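Local coordinates for Non-structural protein 5 (Modoc virus, PDB 2WA2) that probably methylates the viral RNA cap at guanine N7 and ribose 2'-O through its methyltransferase domain, with S-adenosylmethionine as methyl donor, at residues I217-M229 against N242-M254. The protein carries 4 engineered substitutions. Residues are numbered along the deposited sequence; the frame is centred on the assembly and turned at random.
Sequences IRVPLSRNSTHEM and NVTAVSRQLLKRM
The loop joining the last two strands of the Rossmann-like methyltransferase sheet packs on helix 239-254, the last one modelled, with Arg-218 and His-227 against Val-246 and Leu-250. Built on two type I turns, the loop is tied together by Arg-218, whose guanidinium bonds to backbone carbonyls. With CG anti to the backbone N (chi1 169°) and a bend at chi2, this group turns back into the loop. Arg-218 NH1 and NH2 both donate to Thr-226 O (2.8 and 3.1 Å), and NH1 also donates to Glu-228 O. One guanidinium face lies on Ser-222 CB; the opposite face takes Val-246 CG1, while Val-246 CG2 presses on Arg-218 CB (3.5 Å). Val-246 CG1 also makes an off-centre CH-pi contact with the His-227 ring, Leu-250 CD1 lies over one face of that ring, and His-227 NE2 and Ser-247 OG share a 2.7 Å hydrogen bond. Met-229 SD and CE extend the apolar seam to Val-243 and Val-246. At the other end, Arg-253 NH1 donates to an in-plane lone pair of Asn-224 OD1 at 2.8 Å; Asn-224 ND2 is held by the backbone of Tyr-36 and Arg-39. The whole is a strand-connecting loop docked on helix 239-254 at the edge of an FtsJ-like methyltransferase fold.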
loop_
_atom_site.group_PDB
_atom_site.type_symbol
_atom_site.label_atom_id
_atom_site.label_comp_id
_atom_site.label_asym_id
_atom_site.label_seq_id
_atom_site.Cartn_x
_atom_site.Cartn_y
_atom_site.Cartn_z
ATOM N N ILE A 217 -8.203 3.568 2.939
ATOM C CA ILE A 217 -8.736 4.297 1.780
ATOM C C ILE A 217 -8.428 3.600 0.456
ATOM O O ILE A 217 -7.428 2.870 0.338
ATOM C CB ILE A 217 -8.246 5.782 1.739
ATOM C CG1 ILE A 217 -6.712 5.842 1.589
ATOM C CG2 ILE A 217 -8.767 6.562 2.986
ATOM C CD1 ILE A 217 -6.099 7.237 1.350
ATOM N N ARG A 218 -9.310 3.830 -0.520
ATOM C CA ARG A 218 -9.119 3.344 -1.879
ATOM C C ARG A 218 -8.648 4.505 -2.753
ATOM O O ARG A 218 -9.308 5.539 -2.828
ATOM C CB ARG A 218 -10.451 2.778 -2.416
ATOM C CG ARG A 218 -10.460 2.487 -3.914
ATOM C CD ARG A 218 -9.628 1.207 -4.167
ATOM N NE ARG A 218 -9.775 0.758 -5.548
ATOM C CZ ARG A 218 -9.293 -0.380 -6.025
ATOM N NH1 ARG A 218 -8.546 -1.174 -5.248
ATOM N NH2 ARG A 218 -9.531 -0.694 -7.283
ATOM N N VAL A 219 -7.508 4.337 -3.411
ATOM C CA VAL A 219 -7.034 5.325 -4.374
ATOM C C VAL A 219 -7.741 5.029 -5.713
ATOM O O VAL A 219 -7.695 3.897 -6.200
ATOM C CB VAL A 219 -5.503 5.239 -4.506
ATOM C CG1 VAL A 219 -4.982 6.346 -5.376
ATOM C CG2 VAL A 219 -4.859 5.287 -3.105
ATOM N N PRO A 220 -8.443 6.018 -6.282
ATOM C CA PRO A 220 -9.201 5.818 -7.532
ATOM C C PRO A 220 -8.332 5.529 -8.752
ATOM O O PRO A 220 -8.845 5.068 -9.783
ATOM C CB PRO A 220 -9.975 7.140 -7.704
ATOM C CG PRO A 220 -9.226 8.130 -6.889
ATOM C CD PRO A 220 -8.647 7.368 -5.721
ATOM N N LEU A 221 -7.039 5.819 -8.629
ATOM C CA LEU A 221 -6.024 5.415 -9.600
ATOM C C LEU A 221 -5.715 3.914 -9.596
ATOM O O LEU A 221 -5.129 3.400 -10.554
ATOM C CB LEU A 221 -4.725 6.183 -9.351
ATOM C CG LEU A 221 -4.761 7.696 -9.605
ATOM C CD1 LEU A 221 -3.580 8.361 -8.955
ATOM C CD2 LEU A 221 -4.655 7.925 -11.059
ATOM N N SER A 222 -6.042 3.211 -8.509
ATOM C CA SER A 222 -5.837 1.749 -8.512
ATOM C C SER A 222 -6.707 1.110 -9.588
ATOM O O SER A 222 -7.861 1.505 -9.770
ATOM C CB SER A 222 -6.196 1.130 -7.167
ATOM O OG SER A 222 -5.283 1.518 -6.166
ATOM N N ARG A 223 -6.166 0.081 -10.246
ATOM C CA ARG A 223 -6.906 -0.633 -11.294
ATOM C C ARG A 223 -7.993 -1.528 -10.700
ATOM O O ARG A 223 -7.911 -1.959 -9.544
ATOM C CB ARG A 223 -5.964 -1.463 -12.150
ATOM C CG ARG A 223 -4.951 -0.649 -12.958
ATOM C CD ARG A 223 -4.331 -1.594 -13.976
ATOM N NE ARG A 223 -3.230 -0.999 -14.719
ATOM C CZ ARG A 223 -1.955 -1.354 -14.577
ATOM N NH1 ARG A 223 -1.608 -2.309 -13.720
ATOM N NH2 ARG A 223 -1.021 -0.747 -15.302
ATOM N N ASN A 224 -9.006 -1.835 -11.496
ATOM C CA ASN A 224 -10.117 -2.621 -10.964
ATOM C C ASN A 224 -9.713 -4.068 -10.700
ATOM O O ASN A 224 -10.396 -4.775 -9.969
ATOM C CB ASN A 224 -11.315 -2.596 -11.902
ATOM C CG ASN A 224 -11.898 -1.187 -12.104
ATOM O OD1 ASN A 224 -11.961 -0.377 -11.176
ATOM N ND2 ASN A 224 -12.329 -0.907 -13.335
ATOM N N SER A 225 -8.585 -4.481 -11.284
ATOM C CA SER A 225 -8.042 -5.839 -11.098
ATOM C C SER A 225 -7.291 -6.041 -9.776
ATOM O O SER A 225 -6.739 -7.121 -9.525
ATOM C CB SER A 225 -7.096 -6.144 -12.274
ATOM O OG SER A 225 -6.231 -5.032 -12.431
ATOM N N THR A 226 -7.239 -4.995 -8.932
ATOM C CA THR A 226 -6.716 -5.170 -7.580
ATOM C C THR A 226 -7.682 -4.525 -6.587
ATOM O O THR A 226 -8.213 -3.469 -6.880
ATOM C CB THR A 226 -5.304 -4.544 -7.405
ATOM O OG1 THR A 226 -4.930 -4.622 -6.032
ATOM C CG2 THR A 226 -5.255 -3.062 -7.875
ATOM N N HIS A 227 -7.877 -5.175 -5.442
ATOM C CA HIS A 227 -8.713 -4.648 -4.367
ATOM C C HIS A 227 -7.830 -3.898 -3.363
ATOM O O HIS A 227 -8.291 -3.605 -2.258
ATOM C CB HIS A 227 -9.412 -5.808 -3.678
ATOM C CG HIS A 227 -10.742 -5.465 -3.071
ATOM N ND1 HIS A 227 -10.889 -4.533 -2.063
ATOM C CD2 HIS A 227 -11.975 -5.984 -3.294
ATOM C CE1 HIS A 227 -12.165 -4.478 -1.704
ATOM N NE2 HIS A 227 -12.842 -5.357 -2.430
ATOM N N GLU A 228 -6.582 -3.564 -3.754
ATOM C CA GLU A 228 -5.630 -2.874 -2.828
ATOM C C GLU A 228 -6.246 -1.621 -2.221
ATOM O O GLU A 228 -6.910 -0.830 -2.895
ATOM C CB GLU A 228 -4.291 -2.501 -3.499
ATOM C CG GLU A 228 -4.463 -1.392 -4.548
ATOM C CD GLU A 228 -3.264 -1.225 -5.463
ATOM O OE1 GLU A 228 -2.355 -2.073 -5.402
ATOM O OE2 GLU A 228 -3.246 -0.249 -6.253
ATOM N N MET A 229 -6.054 -1.482 -0.924
ATOM C CA MET A 229 -6.402 -0.239 -0.229
ATOM C C MET A 229 -5.215 0.179 0.654
ATOM O O MET A 229 -4.247 -0.583 0.827
ATOM C CB MET A 229 -7.698 -0.435 0.561
ATOM C CG MET A 229 -8.892 -0.677 -0.372
ATOM S SD MET A 229 -10.408 -1.114 0.504
ATOM C CE MET A 229 -10.807 0.457 1.339
ATOM N N ASN A 242 -15.775 0.924 4.246
ATOM C CA ASN A 242 -15.039 1.340 3.077
ATOM C C ASN A 242 -14.663 0.144 2.232
ATOM O O ASN A 242 -14.754 0.202 1.011
ATOM C CB ASN A 242 -13.787 2.111 3.456
ATOM C CG ASN A 242 -13.913 3.560 3.160
ATOM O OD1 ASN A 242 -14.036 4.379 4.083
ATOM N ND2 ASN A 242 -13.931 3.906 1.867
ATOM N N VAL A 243 -14.231 -0.931 2.881
ATOM C CA VAL A 243 -13.874 -2.169 2.129
ATOM C C VAL A 243 -15.086 -2.693 1.346
ATOM O O VAL A 243 -14.993 -2.993 0.168
ATOM C CB VAL A 243 -13.336 -3.273 3.078
ATOM C CG1 VAL A 243 -13.190 -4.603 2.323
ATOM C CG2 VAL A 243 -11.988 -2.838 3.666
ATOM N N THR A 244 -16.231 -2.757 2.023
ATOM C CA THR A 244 -17.459 -3.277 1.415
ATOM C C THR A 244 -17.883 -2.383 0.248
ATOM O O THR A 244 -18.307 -2.866 -0.809
ATOM C CB THR A 244 -18.604 -3.415 2.476
ATOM O OG1 THR A 244 -18.248 -4.448 3.405
ATOM C CG2 THR A 244 -19.897 -3.839 1.799
ATOM N N ALA A 245 -17.719 -1.082 0.425
ATOM C CA ALA A 245 -18.078 -0.133 -0.614
ATOM C C ALA A 245 -17.208 -0.321 -1.873
ATOM O O ALA A 245 -17.694 -0.255 -2.992
ATOM C CB ALA A 245 -17.975 1.275 -0.078
ATOM N N VAL A 246 -15.924 -0.600 -1.665
ATOM C CA VAL A 246 -15.012 -0.900 -2.761
ATOM C C VAL A 246 -15.401 -2.225 -3.440
ATOM O O VAL A 246 -15.452 -2.288 -4.677
ATOM C CB VAL A 246 -13.520 -0.905 -2.306
ATOM C CG1 VAL A 246 -12.584 -1.341 -3.453
ATOM C CG2 VAL A 246 -13.112 0.509 -1.833
ATOM N N SER A 247 -15.686 -3.263 -2.665
ATOM C CA SER A 247 -16.168 -4.530 -3.284
ATOM C C SER A 247 -17.398 -4.287 -4.167
ATOM O O SER A 247 -17.453 -4.750 -5.298
ATOM C CB SER A 247 -16.456 -5.621 -2.240
ATOM O OG SER A 247 -15.290 -5.930 -1.480
ATOM N N ARG A 248 -18.379 -3.545 -3.651
ATOM C CA ARG A 248 -19.604 -3.300 -4.421
ATOM C C ARG A 248 -19.309 -2.456 -5.667
ATOM O O ARG A 248 -19.819 -2.737 -6.734
ATOM C CB ARG A 248 -20.703 -2.708 -3.516
ATOM C CG ARG A 248 -21.151 -3.736 -2.463
ATOM C CD ARG A 248 -22.652 -3.638 -2.094
ATOM N NE ARG A 248 -23.003 -4.466 -0.935
ATOM C CZ ARG A 248 -23.654 -5.635 -0.987
ATOM N NH1 ARG A 248 -24.059 -6.160 -2.144
ATOM N NH2 ARG A 248 -23.899 -6.289 0.141
ATOM N N GLN A 249 -18.430 -1.467 -5.549
ATOM C CA GLN A 249 -18.016 -0.680 -6.702
ATOM C C GLN A 249 -17.333 -1.515 -7.789
ATOM O O GLN A 249 -17.656 -1.382 -8.967
ATOM C CB GLN A 249 -17.088 0.440 -6.250
ATOM C CG GLN A 249 -16.543 1.281 -7.376
ATOM C CD GLN A 249 -15.281 2.012 -6.945
ATOM O OE1 GLN A 249 -14.325 1.402 -6.440
ATOM N NE2 GLN A 249 -15.277 3.309 -7.121
ATOM N N LEU A 250 -16.363 -2.338 -7.384
ATOM C CA LEU A 250 -15.610 -3.162 -8.328
ATOM C C LEU A 250 -16.496 -4.222 -8.981
ATOM O O LEU A 250 -16.307 -4.527 -10.135
ATOM C CB LEU A 250 -14.397 -3.815 -7.652
ATOM C CG LEU A 250 -13.334 -2.838 -7.116
ATOM C CD1 LEU A 250 -12.190 -3.640 -6.559
ATOM C CD2 LEU A 250 -12.870 -1.883 -8.253
ATOM N N LEU A 251 -17.458 -4.764 -8.240
ATOM C CA LEU A 251 -18.435 -5.718 -8.815
ATOM C C LEU A 251 -19.362 -5.068 -9.829
ATOM O O LEU A 251 -19.560 -5.620 -10.905
ATOM C CB LEU A 251 -19.271 -6.383 -7.725
ATOM C CG LEU A 251 -18.481 -7.350 -6.843
ATOM C CD1 LEU A 251 -19.311 -7.745 -5.612
ATOM C CD2 LEU A 251 -18.094 -8.583 -7.652
ATOM N N LYS A 252 -19.927 -3.911 -9.476
ATOM C CA LYS A 252 -20.760 -3.121 -10.412
ATOM C C LYS A 252 -19.970 -2.822 -11.679
ATOM O O LYS A 252 -20.487 -2.910 -12.760
ATOM C CB LYS A 252 -21.220 -1.797 -9.769
ATOM C CG LYS A 252 -21.953 -0.848 -10.728
ATOM C CD LYS A 252 -22.057 0.596 -10.173
ATOM C CE LYS A 252 -23.216 1.386 -10.838
ATOM N NZ LYS A 252 -24.488 1.332 -9.985
ATOM N N ARG A 253 -18.700 -2.452 -11.547
ATOM C CA ARG A 253 -17.909 -2.169 -12.738
ATOM C C ARG A 253 -17.725 -3.384 -13.639
ATOM O O ARG A 253 -17.471 -3.247 -14.838
ATOM C CB ARG A 253 -16.560 -1.565 -12.374
ATOM C CG ARG A 253 -16.673 -0.130 -11.902
ATOM C CD ARG A 253 -15.332 0.445 -11.498
ATOM N NE ARG A 253 -15.489 1.797 -10.976
ATOM C CZ ARG A 253 -14.478 2.565 -10.600
ATOM N NH1 ARG A 253 -13.225 2.115 -10.659
ATOM N NH2 ARG A 253 -14.719 3.784 -10.154
ATOM N N MET A 254 -17.844 -4.573 -13.065
ATOM C CA MET A 254 -17.666 -5.785 -13.850
ATOM C C MET A 254 -18.986 -6.148 -14.557
ATOM O O MET A 254 -18.969 -6.833 -15.571
ATOM C CB MET A 254 -17.113 -6.926 -12.980
ATOM C CG MET A 254 -16.118 -7.857 -13.671
ATOM S SD MET A 254 -15.764 -9.321 -12.666
ATOM C CE MET A 254 -16.555 -8.762 -11.163
HETATM O O HOH W 1 -11.654 2.239 -7.163
HETATM O O HOH W 2 -11.559 4.539 -10.004
#